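AB hydrolase-1 domain-containing protein (Parabacteroides distasonis, PDB 4Q34) is of unknown function but probably hydrolyses ester bonds, as an esterase of the alpha/beta hydrolase fold. Local coordinates at residues T19-S24 against R96-V101; E236-P241 against K274-Q279. One frame throughout, in Å; residues are numbered along the deposited sequence.

Contact 1: residues T19-S24 against R96-V101; sequences TVLVDS and RGTESV
Thr98 meets two side chains of strand 19-22, Thr19 and Leu21, which lie on the same face of the strand. The case illustrates how a threonine can divide its chemistry between two neighbours. The Thr19 side chain crosses that of Thr98 at about a right angle, methyl against methyl, with CG2 of Thr19 3.8 Å from CG2 of Thr98. Leu21 comes in obliquely and brings both branches: its CD1 lies 4.0 Å from Thr98 CB and 3.8 Å from the backbone O of Thr98, while Thr98 CG2 is 4.1 Å from both CG and CD2 of Leu21. With chi1 of Thr98 at 58°, CG2 stands anti to the carbonyl carbon and touches the strand, whereas OG1 is left to hydrogen-bond with Asp32 OD2 on strand 28-41. This edge of the N-terminal antiparallel part of the sheet lies within the interface of the two subunits: Leu21 packs on Phe107 of the second subunit, Arg96 forms a salt bridge with its Glu109, and at Val101 the sheet continues into that subunit. No hydrogen bond joins the two segments directly; the chemistry is split, methyls meeting across the contact and the hydroxyl held by Asp32.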
ATOM      1  N   THR A  19     -13.842 -12.172   1.758  1.00 18.84           N
ATOM      2  CA  THR A  19     -14.593 -13.306   2.290  1.00 18.88           C
ATOM      3  C   THR A  19     -13.977 -13.728   3.590  1.00 19.06           C
ATOM      4  O   THR A  19     -13.033 -13.094   4.086  1.00 19.19           O
ATOM      5  CB  THR A  19     -14.637 -14.462   1.256  1.00 22.18           C
ATOM      6  OG1 THR A  19     -15.639 -15.437   1.657  1.00 22.52           O
ATOM      7  CG2 THR A  19     -13.274 -15.126   1.145  1.00 24.26           C
ATOM      8  N   VAL A  20     -14.546 -14.783   4.183  1.00 20.57           N
ATOM      9  CA  VAL A  20     -14.110 -15.291   5.455  1.00 22.49           C
ATOM     10  C   VAL A  20     -14.027 -16.795   5.298  1.00 21.42           C
ATOM     11  O   VAL A  20     -14.996 -17.428   4.887  1.00 24.84           O
ATOM     12  CB  VAL A  20     -15.089 -14.922   6.592  1.00 21.65           C
ATOM     13  CG1 VAL A  20     -14.560 -15.422   7.929  1.00 25.79           C
ATOM     14  CG2 VAL A  20     -15.357 -13.402   6.631  1.00 24.15           C
ATOM     15  N   LEU A  21     -12.854 -17.357   5.509  1.00 20.30           N
ATOM     16  CA  LEU A  21     -12.757 -18.804   5.573  1.00 22.00           C
ATOM     17  C   LEU A  21     -13.028 -19.184   7.001  1.00 23.33           C
ATOM     18  O   LEU A  21     -12.755 -18.413   7.912  1.00 22.97           O
ATOM     19  CB  LEU A  21     -11.387 -19.273   5.148  1.00 23.13           C
ATOM     20  CG  LEU A  21     -10.771 -18.733   3.871  1.00 25.16           C
ATOM     21  CD1 LEU A  21      -9.397 -19.330   3.710  1.00 25.25           C
ATOM     22  CD2 LEU A  21     -11.627 -19.103   2.680  1.00 26.98           C
ATOM     23  N   VAL A  22     -13.573 -20.391   7.224  1.00 24.61           N
ATOM     24  CA  VAL A  22     -13.878 -20.858   8.569  1.00 26.58           C
ATOM     25  C   VAL A  22     -13.412 -22.287   8.650  1.00 27.35           C
ATOM     26  O   VAL A  22     -13.850 -23.122   7.860  1.00 30.50           O
ATOM     27  CB  VAL A  22     -15.395 -20.775   8.910  1.00 29.48           C
ATOM     28  CG1 VAL A  22     -15.653 -21.171  10.355  1.00 31.68           C
ATOM     29  CG2 VAL A  22     -15.917 -19.384   8.643  1.00 29.68           C
ATOM     30  N   ASP A  23     -12.529 -22.578   9.594  1.00 28.67           N
ATOM     31  CA  ASP A  23     -11.975 -23.939   9.707  1.00 30.48           C
ATOM     32  C   ASP A  23     -12.839 -24.847  10.572  1.00 38.90           C
ATOM     33  O   ASP A  23     -13.849 -24.424  11.154  1.00 36.94           O
ATOM     34  CB  ASP A  23     -10.505 -23.957  10.179  1.00 30.11           C
ATOM     35  CG  ASP A  23     -10.336 -23.652  11.661  1.00 30.68           C
ATOM     36  OD1 ASP A  23     -11.318 -23.506  12.435  1.00 35.65           O
ATOM     37  OD2 ASP A  23      -9.170 -23.540  12.052  1.00 33.34           O
ATOM     38  N   SER A  24     -12.402 -26.097  10.660  1.00 39.82           N
ATOM     39  CA  SER A  24     -13.203 -27.137  11.279  1.00 42.36           C
ATOM     40  C   SER A  24     -13.478 -26.785  12.735  1.00 42.41           C
ATOM     41  O   SER A  24     -14.432 -27.282  13.297  1.00 48.99           O
ATOM     42  CB  SER A  24     -12.490 -28.490  11.148  1.00 39.03           C
ATOM     43  OG  SER A  24     -11.297 -28.503  11.931  1.00 43.82           O
ATOM     44  N   ARG A  96      -3.299 -10.225   1.835  1.00 17.42           N
ATOM     45  CA  ARG A  96      -3.911 -11.288   2.645  1.00 17.80           C
ATOM     46  C   ARG A  96      -4.996 -11.977   1.816  1.00 19.52           C
ATOM     47  O   ARG A  96      -6.193 -11.715   1.984  1.00 19.20           O
ATOM     48  CB  ARG A  96      -4.484 -10.716   3.949  1.00 18.09           C
ATOM     49  CG  ARG A  96      -4.999 -11.778   4.924  1.00 18.43           C
ATOM     50  CD  ARG A  96      -5.328 -11.102   6.203  1.00 16.05           C
ATOM     51  NE  ARG A  96      -5.817 -12.002   7.280  1.00 17.26           N
ATOM     52  CZ  ARG A  96      -5.064 -12.659   8.162  1.00 19.17           C
ATOM     53  NH1 ARG A  96      -3.744 -12.658   8.104  1.00 19.34           N
ATOM     54  NH2 ARG A  96      -5.649 -13.380   9.125  1.00 19.77           N
ATOM     55  N   GLY A  97      -4.555 -12.847   0.906  1.00 19.32           N
ATOM     56  CA  GLY A  97      -5.465 -13.665   0.092  1.00 20.19           C
ATOM     57  C   GLY A  97      -5.854 -14.915   0.836  1.00 20.91           C
ATOM     58  O   GLY A  97      -5.316 -15.201   1.893  1.00 24.09           O
ATOM     59  N   THR A  98      -6.786 -15.674   0.256  1.00 20.26           N
ATOM     60  CA  THR A  98      -7.316 -16.881   0.853  1.00 19.85           C
ATOM     61  C   THR A  98      -6.629 -18.148   0.338  1.00 19.94           C
ATOM     62  O   THR A  98      -6.967 -19.260   0.788  1.00 22.30           O
ATOM     63  CB  THR A  98      -8.819 -16.984   0.566  1.00 20.99           C
ATOM     64  OG1 THR A  98      -9.012 -16.962  -0.857  1.00 21.35           O
ATOM     65  CG2 THR A  98      -9.569 -15.798   1.260  1.00 20.64           C
ATOM     66  N   GLU A  99      -5.710 -18.007  -0.610  1.00 19.48           N
ATOM     67  CA  GLU A  99      -5.074 -19.186  -1.221  1.00 22.55           C
ATOM     68  C   GLU A  99      -3.627 -19.392  -0.761  1.00 25.40           C
ATOM     69  O   GLU A  99      -2.909 -18.428  -0.398  1.00 24.70           O
ATOM     70  CB  GLU A  99      -5.010 -19.013  -2.731  1.00 22.67           C
ATOM     71  CG  GLU A  99      -6.337 -18.868  -3.402  1.00 23.93           C
ATOM     72  CD  GLU A  99      -6.199 -18.272  -4.770  1.00 25.08           C
ATOM     73  OE1 GLU A  99      -5.725 -17.125  -4.849  1.00 21.10           O
ATOM     74  OE2 GLU A  99      -6.612 -18.923  -5.753  1.00 22.87           O
ATOM     75  N   SER A 100      -3.189 -20.647  -0.807  1.00 24.31           N
ATOM     76  CA  SER A 100      -1.788 -20.966  -0.633  0.50 24.53           C
ATOM     77  C   SER A 100      -1.137 -20.663  -1.975  1.00 24.12           C
ATOM     78  O   SER A 100      -1.725 -20.945  -3.009  1.00 25.47           O
ATOM     79  CB  SER A 100      -1.622 -22.444  -0.265  0.50 25.91           C
ATOM     80  OG  SER A 100      -2.067 -22.687   1.062  0.50 26.02           O
ATOM     81  N   VAL A 101       0.070 -20.107  -1.966  1.00 23.22           N
ATOM     82  CA  VAL A 101       0.719 -19.718  -3.210  1.00 22.96           C
ATOM     83  C   VAL A 101       2.239 -19.698  -3.033  1.00 21.85           C
ATOM     84  O   VAL A 101       2.746 -19.402  -1.948  1.00 21.53           O
ATOM     85  CB  VAL A 101       0.211 -18.334  -3.689  1.00 23.48           C
ATOM     86  CG1 VAL A 101       0.529 -17.269  -2.670  1.00 22.55           C
ATOM     87  CG2 VAL A 101       0.786 -17.981  -5.064  1.00 25.90           C
TER

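Contact 2: residues E236-P241 against K274-Q279; sequences EYTKVP and KMLNDQ
With chi1 of -74° and chi2 of 164°, Leu276 sends its CG anti to the carbonyl carbon and places both methyls against Tyr237 and Thr238. Thr238, at chi1 69°, likewise holds CG2 anti to its own carbonyl carbon, and the threonine methyl meets CD2 of the leucine at 3.7 Å. The pair exemplifies how a branched leucine fills the hollow of a turn. Its two branches straddle Tyr237 CB: CD1 of Leu276 lies 3.7 Å from Tyr237 CB, and CD2 of Leu276 is also 3.7 Å from it. Thr238 CG2 lies against two backbone carbonyls as well, 3.7 Å from the O of Leu276 and 3.8 Å from Gln279 O, with Gln279 CB alongside. The polar ends turn elsewhere: Tyr237 OH hydrogen-bonds to Trp183 O, and Thr238 OG1 to Met235 O, while Phe234 of helix 231-234 also packs on Leu276. An alanine at Leu276 would remove both methyl branches and is likely to leave Tyr237 CB and Thr238 CG2 facing a gap. Each segment has an internal salt bridge, Lys239 NZ meeting Glu236 OE1 at 2.6 Å from above the carboxylate plane and Lys274 NZ using the syn lone pair of Asp278 OD1. The contact belongs to the beta-alpha-beta unit 242-246, 257-277, 283-287 of the alpha/beta hydrolase fold. Its join is apolar, and with no hydrogen bond across it the fit rests on the shape of a branched leucine against a threonine methyl and a tyrosine CB.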
ATOM      1  N   GLU A 236     -25.873  -4.559 -21.200  1.00 22.70           N
ATOM      2  CA  GLU A 236     -25.515  -3.765 -20.019  1.00 23.49           C
ATOM      3  C   GLU A 236     -24.424  -2.747 -20.314  1.00 21.76           C
ATOM      4  O   GLU A 236     -24.422  -1.680 -19.712  1.00 22.81           O
ATOM      5  CB  GLU A 236     -25.139  -4.624 -18.781  1.00 25.85           C
ATOM      6  CG  GLU A 236     -26.067  -5.787 -18.440  1.00 36.88           C
ATOM      7  CD  GLU A 236     -27.396  -5.410 -17.821  1.00 46.69           C
ATOM      8  OE1 GLU A 236     -27.654  -4.192 -17.637  1.00 41.86           O
ATOM      9  OE2 GLU A 236     -28.180  -6.362 -17.523  1.00 53.71           O
ATOM     10  N   TYR A 237     -23.553  -2.999 -21.316  1.00 18.11           N
ATOM     11  CA  TYR A 237     -22.463  -2.096 -21.628  1.00 18.29           C
ATOM     12  C   TYR A 237     -22.912  -0.879 -22.469  1.00 19.18           C
ATOM     13  O   TYR A 237     -22.089  -0.047 -22.815  1.00 23.04           O
ATOM     14  CB  TYR A 237     -21.322  -2.858 -22.328  1.00 19.03           C
ATOM     15  CG  TYR A 237     -20.811  -3.951 -21.399  1.00 17.63           C
ATOM     16  CD1 TYR A 237     -19.948  -3.645 -20.375  1.00 16.92           C
ATOM     17  CD2 TYR A 237     -21.197  -5.269 -21.549  1.00 21.43           C
ATOM     18  CE1 TYR A 237     -19.528  -4.613 -19.456  1.00 18.98           C
ATOM     19  CE2 TYR A 237     -20.768  -6.237 -20.669  1.00 19.63           C
ATOM     20  CZ  TYR A 237     -19.938  -5.910 -19.623  1.00 19.35           C
ATOM     21  OH  TYR A 237     -19.488  -6.912 -18.763  1.00 21.75           O
ATOM     22  N   THR A 238     -24.212  -0.828 -22.808  1.00 19.95           N
ATOM     23  CA  THR A 238     -24.795   0.300 -23.501  1.00 19.35           C
ATOM     24  C   THR A 238     -25.300   1.338 -22.533  1.00 20.98           C
ATOM     25  O   THR A 238     -25.767   2.375 -22.985  1.00 22.92           O
ATOM     26  CB  THR A 238     -25.987  -0.069 -24.430  1.00 21.07           C
ATOM     27  OG1 THR A 238     -27.136  -0.475 -23.653  1.00 19.14           O
ATOM     28  CG2 THR A 238     -25.604  -1.146 -25.460  1.00 19.61           C
ATOM     29  N   LYS A 239     -25.296   1.029 -21.239  1.00 20.09           N
ATOM     30  CA  LYS A 239     -26.086   1.796 -20.273  1.00 22.90           C
ATOM     31  C   LYS A 239     -25.319   2.922 -19.564  1.00 23.22           C
ATOM     32  O   LYS A 239     -25.939   3.724 -18.886  1.00 21.44           O
ATOM     33  CB  LYS A 239     -26.683   0.826 -19.245  1.00 22.68           C
ATOM     34  CG  LYS A 239     -27.772  -0.066 -19.873  1.00 25.94           C
ATOM     35  CD  LYS A 239     -28.312  -1.064 -18.870  1.00 35.59           C
ATOM     36  CE  LYS A 239     -29.218  -2.076 -19.555  1.00 41.78           C
ATOM     37  NZ  LYS A 239     -29.818  -2.996 -18.557  1.00 40.69           N
ATOM     38  N   VAL A 240     -24.000   2.982 -19.727  1.00 20.47           N
ATOM     39  CA  VAL A 240     -23.179   4.060 -19.152  1.00 19.32           C
ATOM     40  C   VAL A 240     -22.181   4.509 -20.193  1.00 18.93           C
ATOM     41  O   VAL A 240     -21.755   3.720 -21.063  1.00 19.28           O
ATOM     42  CB  VAL A 240     -22.401   3.614 -17.899  1.00 19.66           C
ATOM     43  CG1 VAL A 240     -23.358   3.116 -16.842  1.00 22.15           C
ATOM     44  CG2 VAL A 240     -21.379   2.536 -18.242  1.00 19.88           C
ATOM     45  N   PRO A 241     -21.778   5.771 -20.117  1.00 19.35           N
ATOM     46  CA  PRO A 241     -20.713   6.183 -21.026  1.00 18.45           C
ATOM     47  C   PRO A 241     -19.382   5.515 -20.743  1.00 17.13           C
ATOM     48  O   PRO A 241     -18.978   5.348 -19.585  1.00 16.86           O
ATOM     49  CB  PRO A 241     -20.566   7.703 -20.791  1.00 21.31           C
ATOM     50  CG  PRO A 241     -21.487   8.049 -19.716  1.00 23.85           C
ATOM     51  CD  PRO A 241     -22.238   6.845 -19.217  1.00 19.54           C
ATOM     52  N   LYS A 274     -18.282   0.126 -31.777  1.00 21.10           N
ATOM     53  CA  LYS A 274     -19.241   0.227 -32.873  1.00 22.68           C
ATOM     54  C   LYS A 274     -20.484  -0.647 -32.591  1.00 23.36           C
ATOM     55  O   LYS A 274     -21.632  -0.200 -32.719  1.00 22.11           O
ATOM     56  CB  LYS A 274     -18.555  -0.116 -34.200  1.00 26.38           C
ATOM     57  CG  LYS A 274     -19.490  -0.213 -35.401  1.00 34.80           C
ATOM     58  CD  LYS A 274     -20.287   1.047 -35.598  1.00 39.72           C
ATOM     59  CE  LYS A 274     -20.874   1.077 -37.007  1.00 51.08           C
ATOM     60  NZ  LYS A 274     -21.904   2.146 -37.087  1.00 51.93           N
HETATM   61  N   MSE A 275     -20.249  -1.890 -32.167  1.00 22.15           N
HETATM   62  CA  MSE A 275     -21.326  -2.804 -31.918  1.00 22.04           C
HETATM   63  C   MSE A 275     -22.193  -2.326 -30.794  1.00 20.25           C
HETATM   64  O   MSE A 275     -23.406  -2.414 -30.887  1.00 21.98           O
HETATM   65  CB  MSE A 275     -20.764  -4.191 -31.614  1.00 24.12           C
HETATM   66  CG  MSE A 275     -20.270  -4.769 -32.930  1.00 33.41           C
HETATM   67 SE   MSE A 275     -19.502  -6.539 -32.575  0.75 47.79          SE
HETATM   68  CE  MSE A 275     -21.103  -7.265 -31.669  1.00 31.85           C
ATOM     69  N   LEU A 276     -21.591  -1.798 -29.737  1.00 18.58           N
ATOM     70  CA  LEU A 276     -22.405  -1.240 -28.629  1.00 18.55           C
ATOM     71  C   LEU A 276     -23.146   0.033 -29.031  1.00 20.30           C
ATOM     72  O   LEU A 276     -24.320   0.229 -28.696  1.00 20.64           O
ATOM     73  CB  LEU A 276     -21.551  -1.001 -27.397  1.00 18.02           C
ATOM     74  CG  LEU A 276     -21.146  -2.271 -26.641  1.00 17.08           C
ATOM     75  CD1 LEU A 276     -20.001  -2.009 -25.660  1.00 18.51           C
ATOM     76  CD2 LEU A 276     -22.350  -2.877 -25.930  1.00 18.19           C
ATOM     77  N   ASN A 277     -22.468   0.891 -29.772  1.00 19.98           N
ATOM     78  CA  ASN A 277     -23.116   2.149 -30.181  1.00 20.88           C
ATOM     79  C   ASN A 277     -24.308   1.866 -31.116  1.00 23.40           C
ATOM     80  O   ASN A 277     -25.354   2.550 -31.049  1.00 22.86           O
ATOM     81  CB  ASN A 277     -22.112   3.089 -30.840  1.00 20.26           C
ATOM     82  CG  ASN A 277     -21.083   3.651 -29.844  1.00 20.88           C
ATOM     83  OD1 ASN A 277     -21.334   3.718 -28.647  1.00 20.89           O
ATOM     84  ND2 ASN A 277     -19.938   4.069 -30.344  1.00 21.79           N
ATOM     85  N   ASP A 278     -24.200   0.808 -31.941  1.00 22.16           N
ATOM     86  CA  ASP A 278     -25.303   0.410 -32.800  1.00 22.07           C
ATOM     87  C   ASP A 278     -26.527  -0.105 -32.019  1.00 23.27           C
ATOM     88  O   ASP A 278     -27.650  -0.200 -32.583  1.00 23.98           O
ATOM     89  CB  ASP A 278     -24.859  -0.668 -33.787  1.00 23.05           C
ATOM     90  CG  ASP A 278     -24.005  -0.134 -34.908  1.00 28.16           C
ATOM     91  OD1 ASP A 278     -23.953   1.103 -35.116  1.00 30.26           O
ATOM     92  OD2 ASP A 278     -23.383  -0.960 -35.604  1.00 30.51           O
ATOM     93  N   GLN A 279     -26.317  -0.470 -30.756  1.00 23.32           N
ATOM     94  CA  GLN A 279     -27.363  -0.944 -29.855  0.50 24.46           C
ATOM     95  C   GLN A 279     -27.766   0.139 -28.846  1.00 23.52           C
ATOM     96  O   GLN A 279     -28.437  -0.157 -27.828  1.00 24.86           O
ATOM     97  CB  GLN A 279     -26.883  -2.177 -29.079  0.50 25.59           C
ATOM     98  CG  GLN A 279     -26.751  -3.437 -29.906  0.50 28.36           C
ATOM     99  CD  GLN A 279     -27.978  -3.732 -30.757  0.50 29.29           C
ATOM    100  OE1 GLN A 279     -29.062  -4.003 -30.248  0.50 28.39           O
ATOM    101  NE2 GLN A 279     -27.796  -3.694 -32.063  0.50 29.47           N
TER

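In the fold
From the N terminus the chain reaches contact 1 first, where strand 19-22 meets the loop 96-101; the loop it closes takes in strands 28-41, 49-52 and 83-87 and helix 72-78. The chain then runs through strands 170-175 and 192-198 before contact 2 opens at 236-241, which closes a shorter loop over strand 242-246 and helix 257-277. The two are in series, neither nested nor crossed, with centres 38 Å apart and nearest atoms about 22 Å apart. Contact 1 ties strand 19-22, paired with 28-41, to an interface loop, whereas contact 2 sets the loop leading into strand 242-246 against the far part of the helix that crosses over to strand 283-287.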